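Local coordinates for cupin type-2 domain-containing protein (Streptococcus pyogenes, PDB 1YHF) that is of unknown function but carries a type-2 cupin domain, the small beta-barrel fold of the cupin superfamily, at residues F45-G50 against Y99-Q105; I66-L70 against V82-Q86. All coordinates share one frame; numbering follows the deposited sequence.

Contact 1. Residues F45-G50 against Y99-Q105; sequences FSLDKG and YAVEAFQ
Phe104 and Leu47 owe their meeting to two different first torsions. Phe104 sets CG, and with it the ring, between its backbone N and carbonyl carbon (chi1 78°), while Leu47 turns CG away from its carbonyl carbon to lie beside N (chi1 -75°). The two side chains therefore run next to each other on one face of the sheet, pointing the same way, with Leu47 CD2 3.9 Å from Phe104 CE2 and CD1 close to CZ. The CB of Ala100 adds to this apolar patch, 4.0 Å from Leu47 CB. Beneath it the backbones form an antiparallel hydrogen-bonded pair: Leu47 N gives to Phe104 O, and Phe104 N gives to Leu47 O, both at 2.9 Å.

Strands 40-47 and 104-111 are neighbours in the five-stranded sheet of the cupin barrel, whereas strand 96-100 belongs to the four-stranded one, so the segment 99-105 steps between the sheets. Ala100 sits at the centre of an inverse gamma turn, and its carbonyl oxygen takes a nearly straight bond from Gly50 N, in the carbonyl plane (2.8 Å, 172° at the hydrogen). The chain from Leu47 to Gly50 thus follows the same step. Along the way the aliphatic part of Lys49 lies across the turn, CG 3.6 Å from Val101 O.

On the other face, the non-hydrogen-bonded pair Ser46 and Gln105 brings CB of the serine within 3.8 Å of CG of the glutamine. Their polar ends are held by other partners: Ser46 OG bonds to Met23 O, and Gln105 bonds through OE1 to Ser68 OG and through NE2 to Val22 O.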
ATOM      1  N   PHE A  45      -4.465  -1.501  -1.131  1.00 24.08           N
ATOM      2  CA  PHE A  45      -4.692  -0.786  -2.388  1.00 25.29           C
ATOM      3  C   PHE A  45      -4.878  -1.766  -3.534  1.00 25.27           C
ATOM      4  O   PHE A  45      -4.347  -2.871  -3.503  1.00 25.45           O
ATOM      5  CB  PHE A  45      -3.457   0.035  -2.754  1.00 26.14           C
ATOM      6  CG  PHE A  45      -3.358   1.361  -2.065  1.00 27.54           C
ATOM      7  CD1 PHE A  45      -4.056   2.468  -2.557  1.00 30.10           C
ATOM      8  CD2 PHE A  45      -2.530   1.525  -0.960  1.00 29.00           C
ATOM      9  CE1 PHE A  45      -3.939   3.726  -1.946  1.00 29.88           C
ATOM     10  CE2 PHE A  45      -2.419   2.769  -0.327  1.00 29.24           C
ATOM     11  CZ  PHE A  45      -3.122   3.882  -0.833  1.00 29.27           C
ATOM     12  N   SER A  46      -5.601  -1.348  -4.564  1.00 25.13           N
ATOM     13  CA  SER A  46      -5.454  -1.969  -5.868  1.00 25.15           C
ATOM     14  C   SER A  46      -5.277  -0.848  -6.888  1.00 25.51           C
ATOM     15  O   SER A  46      -5.955   0.153  -6.811  1.00 24.56           O
ATOM     16  CB  SER A  46      -6.687  -2.805  -6.211  1.00 25.09           C
ATOM     17  OG  SER A  46      -7.774  -1.981  -6.580  1.00 25.57           O
ATOM     18  N   LEU A  47      -4.380  -1.035  -7.848  1.00 26.13           N
ATOM     19  CA  LEU A  47      -4.267  -0.114  -8.978  1.00 26.01           C
ATOM     20  C   LEU A  47      -4.394  -0.926 -10.241  1.00 27.08           C
ATOM     21  O   LEU A  47      -3.733  -1.955 -10.364  1.00 27.89           O
ATOM     22  CB  LEU A  47      -2.912   0.577  -8.977  1.00 25.46           C
ATOM     23  CG  LEU A  47      -2.590   1.700  -7.980  1.00 24.24           C
ATOM     24  CD1 LEU A  47      -2.513   1.237  -6.511  1.00 21.62           C
ATOM     25  CD2 LEU A  47      -1.284   2.380  -8.376  1.00 25.89           C
ATOM     26  N   ASP A  48      -5.214  -0.479 -11.188  1.00 26.88           N
ATOM     27  CA  ASP A  48      -5.212  -1.093 -12.515  1.00 27.92           C
ATOM     28  C   ASP A  48      -3.916  -0.758 -13.226  1.00 28.02           C
ATOM     29  O   ASP A  48      -3.232   0.217 -12.879  1.00 27.07           O
ATOM     30  CB  ASP A  48      -6.398  -0.609 -13.362  1.00 28.49           C
ATOM     31  CG  ASP A  48      -6.689  -1.528 -14.571  1.00 30.54           C
ATOM     32  OD1 ASP A  48      -6.215  -2.690 -14.582  1.00 29.06           O
ATOM     33  OD2 ASP A  48      -7.378  -1.070 -15.517  1.00 29.64           O
ATOM     34  N   LYS A  49      -3.587  -1.572 -14.223  1.00 28.40           N
ATOM     35  CA  LYS A  49      -2.433  -1.362 -15.081  1.00 29.30           C
ATOM     36  C   LYS A  49      -2.381   0.080 -15.585  1.00 28.99           C
ATOM     37  O   LYS A  49      -3.396   0.617 -16.046  1.00 28.67           O
ATOM     38  CB  LYS A  49      -2.475  -2.356 -16.251  1.00 29.29           C
ATOM     39  CG  LYS A  49      -1.406  -2.138 -17.312  1.00 33.89           C
ATOM     40  CD  LYS A  49      -1.172  -3.385 -18.166  1.00 38.02           C
ATOM     41  CE  LYS A  49      -2.328  -3.612 -19.126  1.00 42.13           C
ATOM     42  NZ  LYS A  49      -2.246  -4.965 -19.766  1.00 46.50           N
ATOM     43  N   GLY A  50      -1.208   0.708 -15.472  1.00 28.37           N
ATOM     44  CA  GLY A  50      -1.035   2.086 -15.925  1.00 28.79           C
ATOM     45  C   GLY A  50      -1.367   3.182 -14.925  1.00 28.91           C
ATOM     46  O   GLY A  50      -1.097   4.360 -15.178  1.00 28.70           O
ATOM     47  N   TYR A  99       4.271   2.933  -9.890  1.00 29.08           N
ATOM     48  CA  TYR A  99       3.602   2.806 -11.169  1.00 29.07           C
ATOM     49  C   TYR A  99       3.151   1.365 -11.375  1.00 28.40           C
ATOM     50  O   TYR A  99       3.925   0.417 -11.156  1.00 28.26           O
ATOM     51  CB  TYR A  99       4.512   3.266 -12.312  1.00 29.74           C
ATOM     52  CG  TYR A  99       3.948   3.026 -13.689  1.00 31.47           C
ATOM     53  CD1 TYR A  99       2.901   3.808 -14.178  1.00 31.45           C
ATOM     54  CD2 TYR A  99       4.462   2.019 -14.505  1.00 32.44           C
ATOM     55  CE1 TYR A  99       2.380   3.605 -15.442  1.00 32.48           C
ATOM     56  CE2 TYR A  99       3.950   1.806 -15.780  1.00 33.67           C
ATOM     57  CZ  TYR A  99       2.916   2.604 -16.244  1.00 32.29           C
ATOM     58  OH  TYR A  99       2.393   2.382 -17.490  1.00 32.04           O
ATOM     59  N   ALA A 100       1.890   1.198 -11.765  1.00 27.87           N
ATOM     60  CA  ALA A 100       1.325  -0.132 -11.975  1.00 27.89           C
ATOM     61  C   ALA A 100       1.758  -0.665 -13.344  1.00 27.99           C
ATOM     62  O   ALA A 100       1.103  -0.421 -14.356  1.00 27.75           O
ATOM     63  CB  ALA A 100      -0.209  -0.094 -11.849  1.00 27.35           C
ATOM     64  N   VAL A 101       2.887  -1.359 -13.376  1.00 28.47           N
ATOM     65  CA  VAL A 101       3.339  -2.041 -14.595  1.00 29.29           C
ATOM     66  C   VAL A 101       2.263  -2.993 -15.122  1.00 29.81           C
ATOM     67  O   VAL A 101       1.971  -3.030 -16.329  1.00 29.92           O
ATOM     68  CB  VAL A 101       4.643  -2.821 -14.364  1.00 29.37           C
ATOM     69  CG1 VAL A 101       5.090  -3.507 -15.676  1.00 29.68           C
ATOM     70  CG2 VAL A 101       5.721  -1.888 -13.873  1.00 30.12           C
ATOM     71  N   GLU A 102       1.704  -3.775 -14.205  1.00 30.17           N
ATOM     72  CA  GLU A 102       0.486  -4.539 -14.440  1.00 30.86           C
ATOM     73  C   GLU A 102      -0.441  -4.084 -13.334  1.00 30.12           C
ATOM     74  O   GLU A 102       0.009  -3.416 -12.397  1.00 29.96           O
ATOM     75  CB  GLU A 102       0.726  -6.035 -14.272  1.00 31.13           C
ATOM     76  CG  GLU A 102       1.968  -6.573 -14.929  1.00 35.65           C
ATOM     77  CD  GLU A 102       2.198  -8.035 -14.598  1.00 41.10           C
ATOM     78  OE1 GLU A 102       1.529  -8.566 -13.677  1.00 45.27           O
ATOM     79  OE2 GLU A 102       3.066  -8.652 -15.244  1.00 44.23           O
ATOM     80  N   ALA A 103      -1.713  -4.445 -13.420  1.00 29.16           N
ATOM     81  CA  ALA A 103      -2.618  -4.259 -12.289  1.00 29.34           C
ATOM     82  C   ALA A 103      -1.948  -4.922 -11.077  1.00 29.03           C
ATOM     83  O   ALA A 103      -1.369  -6.010 -11.186  1.00 29.22           O
ATOM     84  CB  ALA A 103      -3.979  -4.889 -12.569  1.00 29.07           C
ATOM     85  N   PHE A 104      -1.967  -4.245  -9.940  1.00 28.21           N
ATOM     86  CA  PHE A 104      -1.409  -4.849  -8.747  1.00 27.10           C
ATOM     87  C   PHE A 104      -2.232  -4.496  -7.512  1.00 26.65           C
ATOM     88  O   PHE A 104      -3.031  -3.545  -7.538  1.00 26.14           O
ATOM     89  CB  PHE A 104       0.089  -4.507  -8.610  1.00 26.68           C
ATOM     90  CG  PHE A 104       0.383  -3.108  -8.089  1.00 27.97           C
ATOM     91  CD1 PHE A 104       0.449  -2.860  -6.718  1.00 27.59           C
ATOM     92  CD2 PHE A 104       0.662  -2.059  -8.969  1.00 27.39           C
ATOM     93  CE1 PHE A 104       0.755  -1.582  -6.220  1.00 26.56           C
ATOM     94  CE2 PHE A 104       0.965  -0.776  -8.486  1.00 24.69           C
ATOM     95  CZ  PHE A 104       1.006  -0.540  -7.096  1.00 26.68           C
ATOM     96  N   GLN A 105      -2.048  -5.298  -6.462  1.00 26.12           N
ATOM     97  CA  GLN A 105      -2.647  -5.072  -5.137  1.00 25.07           C
ATOM     98  C   GLN A 105      -1.504  -5.102  -4.147  1.00 25.50           C
ATOM     99  O   GLN A 105      -0.546  -5.889  -4.328  1.00 24.98           O
ATOM    100  CB  GLN A 105      -3.654  -6.173  -4.804  1.00 23.72           C
ATOM    101  CG  GLN A 105      -4.915  -6.117  -5.663  1.00 24.84           C
ATOM    102  CD  GLN A 105      -5.564  -7.452  -5.795  1.00 24.63           C
ATOM    103  OE1 GLN A 105      -4.901  -8.442  -6.110  1.00 25.44           O
ATOM    104  NE2 GLN A 105      -6.851  -7.509  -5.537  1.00 24.02           N
TER

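Contact 2. Residues I66-L70 against V82-Q86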
ATOM      1  N   ILE A  66       3.644  -6.472  -2.044  1.00 26.60           N
ATOM      2  CA  ILE A  66       2.889  -6.683  -3.268  1.00 27.08           C
ATOM      3  C   ILE A  66       2.143  -8.011  -3.175  1.00 27.32           C
ATOM      4  O   ILE A  66       2.740  -9.086  -2.964  1.00 27.71           O
ATOM      5  CB  ILE A  66       3.782  -6.539  -4.555  1.00 26.75           C
ATOM      6  CG1 ILE A  66       4.376  -5.123  -4.649  1.00 27.30           C
ATOM      7  CG2 ILE A  66       3.010  -6.889  -5.851  1.00 26.98           C
ATOM      8  CD1 ILE A  66       3.375  -4.011  -4.811  1.00 27.68           C
ATOM      9  N   LEU A  67       0.824  -7.922  -3.297  1.00 27.31           N
ATOM     10  CA  LEU A  67      -0.043  -9.068  -3.068  1.00 26.98           C
ATOM     11  C   LEU A  67      -0.408  -9.798  -4.349  1.00 27.87           C
ATOM     12  O   LEU A  67      -0.787 -10.978  -4.314  1.00 26.81           O
ATOM     13  CB  LEU A  67      -1.310  -8.638  -2.317  1.00 26.66           C
ATOM     14  CG  LEU A  67      -1.143  -7.861  -1.018  1.00 25.81           C
ATOM     15  CD1 LEU A  67      -2.535  -7.455  -0.493  1.00 25.92           C
ATOM     16  CD2 LEU A  67      -0.354  -8.694   0.012  1.00 25.65           C
ATOM     17  N   SER A  68      -0.330  -9.079  -5.472  1.00 28.64           N
ATOM     18  CA  SER A  68      -0.530  -9.633  -6.810  1.00 29.50           C
ATOM     19  C   SER A  68       0.035  -8.657  -7.840  1.00 29.73           C
ATOM     20  O   SER A  68       0.236  -7.487  -7.546  1.00 30.05           O
ATOM     21  CB  SER A  68      -2.018  -9.894  -7.086  1.00 29.88           C
ATOM     22  OG  SER A  68      -2.724  -8.671  -7.287  1.00 31.17           O
ATOM     23  N   GLY A  69       0.287  -9.143  -9.050  1.00 30.14           N
ATOM     24  CA  GLY A  69       0.784  -8.294 -10.140  1.00 29.19           C
ATOM     25  C   GLY A  69       2.215  -7.814  -9.981  1.00 28.94           C
ATOM     26  O   GLY A  69       3.049  -8.480  -9.366  1.00 28.23           O
ATOM     27  N   LEU A  70       2.498  -6.648 -10.551  1.00 28.73           N
ATOM     28  CA  LEU A  70       3.862  -6.121 -10.593  1.00 29.09           C
ATOM     29  C   LEU A  70       3.836  -4.612 -10.489  1.00 29.07           C
ATOM     30  O   LEU A  70       3.055  -3.946 -11.161  1.00 29.89           O
ATOM     31  CB  LEU A  70       4.574  -6.538 -11.901  1.00 28.63           C
ATOM     32  CG  LEU A  70       6.034  -6.091 -12.090  1.00 29.16           C
ATOM     33  CD1 LEU A  70       6.955  -6.805 -11.107  1.00 28.91           C
ATOM     34  CD2 LEU A  70       6.527  -6.332 -13.515  1.00 28.98           C
ATOM     35  N   VAL A  82       8.744  -4.645  -8.139  1.00 31.26           N
ATOM     36  CA  VAL A  82       8.356  -5.467  -7.007  1.00 30.63           C
ATOM     37  C   VAL A  82       7.202  -6.370  -7.427  1.00 30.45           C
ATOM     38  O   VAL A  82       6.109  -5.891  -7.745  1.00 30.62           O
ATOM     39  CB  VAL A  82       8.021  -4.589  -5.775  1.00 30.97           C
ATOM     40  CG1 VAL A  82       7.738  -5.456  -4.530  1.00 30.16           C
ATOM     41  CG2 VAL A  82       9.191  -3.628  -5.504  1.00 30.02           C
ATOM     42  N   ALA A  83       7.462  -7.677  -7.427  1.00 30.41           N
ATOM     43  CA  ALA A  83       6.511  -8.681  -7.944  1.00 30.01           C
ATOM     44  C   ALA A  83       5.676  -9.275  -6.818  1.00 30.24           C
ATOM     45  O   ALA A  83       5.908  -8.967  -5.658  1.00 30.04           O
ATOM     46  CB  ALA A  83       7.270  -9.773  -8.706  1.00 29.81           C
ATOM     47  N   GLU A  84       4.702 -10.128  -7.152  1.00 30.30           N
ATOM     48  CA  GLU A  84       3.869 -10.786  -6.134  1.00 30.28           C
ATOM     49  C   GLU A  84       4.739 -11.510  -5.106  1.00 29.16           C
ATOM     50  O   GLU A  84       5.656 -12.248  -5.466  1.00 27.82           O
ATOM     51  CB  GLU A  84       2.891 -11.756  -6.790  1.00 30.82           C
ATOM     52  CG  GLU A  84       2.102 -12.625  -5.816  1.00 32.66           C
ATOM     53  CD  GLU A  84       1.147 -13.563  -6.525  1.00 34.10           C
ATOM     54  OE1 GLU A  84       1.046 -13.499  -7.776  1.00 40.57           O
ATOM     55  OE2 GLU A  84       0.497 -14.373  -5.836  1.00 38.46           O
ATOM     56  N   GLY A  85       4.458 -11.292  -3.826  1.00 27.66           N
ATOM     57  CA  GLY A  85       5.237 -11.950  -2.779  1.00 27.01           C
ATOM     58  C   GLY A  85       6.500 -11.210  -2.350  1.00 26.77           C
ATOM     59  O   GLY A  85       7.243 -11.682  -1.485  1.00 26.74           O
ATOM     60  N   GLN A  86       6.755 -10.060  -2.960  1.00 26.60           N
ATOM     61  CA  GLN A  86       7.938  -9.291  -2.637  1.00 26.75           C
ATOM     62  C   GLN A  86       7.573  -8.045  -1.865  1.00 26.48           C
ATOM     63  O   GLN A  86       6.461  -7.535  -1.964  1.00 25.81           O
ATOM     64  CB  GLN A  86       8.750  -8.943  -3.886  1.00 26.94           C
ATOM     65  CG  GLN A  86       9.306 -10.159  -4.631  1.00 26.45           C
ATOM     66  CD  GLN A  86       9.999  -9.781  -5.915  1.00 28.18           C
ATOM     67  OE1 GLN A  86       9.794  -8.686  -6.453  1.00 28.98           O
ATOM     68  NE2 GLN A  86      10.839 -10.678  -6.415  1.00 30.81           N
TER
HETATM   69  O   HOH W   1      -2.287 -13.008  -5.296  1.00 39.30           O
HETATM   70  O   HOH W   2       0.253 -11.992  -9.684  1.00 37.52           O
HETATM   71  O   HOH W   3       4.092 -10.742 -10.096  1.00 42.75           O
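Ile66 and Val82 cross obliquely, with CG1 of each side chain at the meeting point. These two carbons are 3.4 Å apart, tighter than ordinary van der Waals contact. Val82 puts CG1 there by setting it anti to its backbone N (chi1 -175°). The other branch of Ile66, CG2, lies against the carbonyl group of Ala83. Farther along, Leu70 reaches over with CD1, which touches CB of Ala83 at 3.8 Å and also approaches the Val82 carbonyl oxygen.

Glu84 is stretched out alongside the opposing backbone, its CG 3.6 Å from Leu67 O. Two waters link its carboxylate to that backbone: one donates to both OE2 and Leu67 O, while another donates to OE1 and accepts from Gly69 N. A third water accepts from Glu84 N and donates to Gly69 O.

At the other end, Ile66 is gripped through both its backbone polar atoms. Its N gives a straight bond to Gln86 O (3.0 Å), and its O receives Gly85 N, which is tilted 27° from the carbonyl plane. The Gln86 side chain, extended, reaches back along the turn, and its OE1 accepts from Ala83 N at 2.7 Å, the donor lying above the amide plane.

Ala83 to Gln86 form a type II beta turn, with Gly85 at its positive-phi position, and Leu67 and Ser68 make a classic beta bulge opposite Gln105: a bulge and a turn side by side where the chain passes between the two sheets of a cupin barrel.

How the contacts relate
Contact 2 is nested within the chain loop closed by contact 1, and their centres lie 10 Å apart. Strands 104-111 and 61-68, neighbours in the five-stranded sheet, join them directly. Gln105 O is 2.7 Å from Leu67 N, a probable hydrogen bond, and the side-chain half of the link, Gln105 OE1 to Ser68 OG, spans 2.5 Å, so one residue of contact 1 meets both residues of the bulge in contact 2 through backbone and side chain. Packing adds to this: Phe104 CB comes within 3.2 Å of Ser68 O, and Ile66 also touches Phe104. The centre of each contact lies about 11 Å from the centre of the chain.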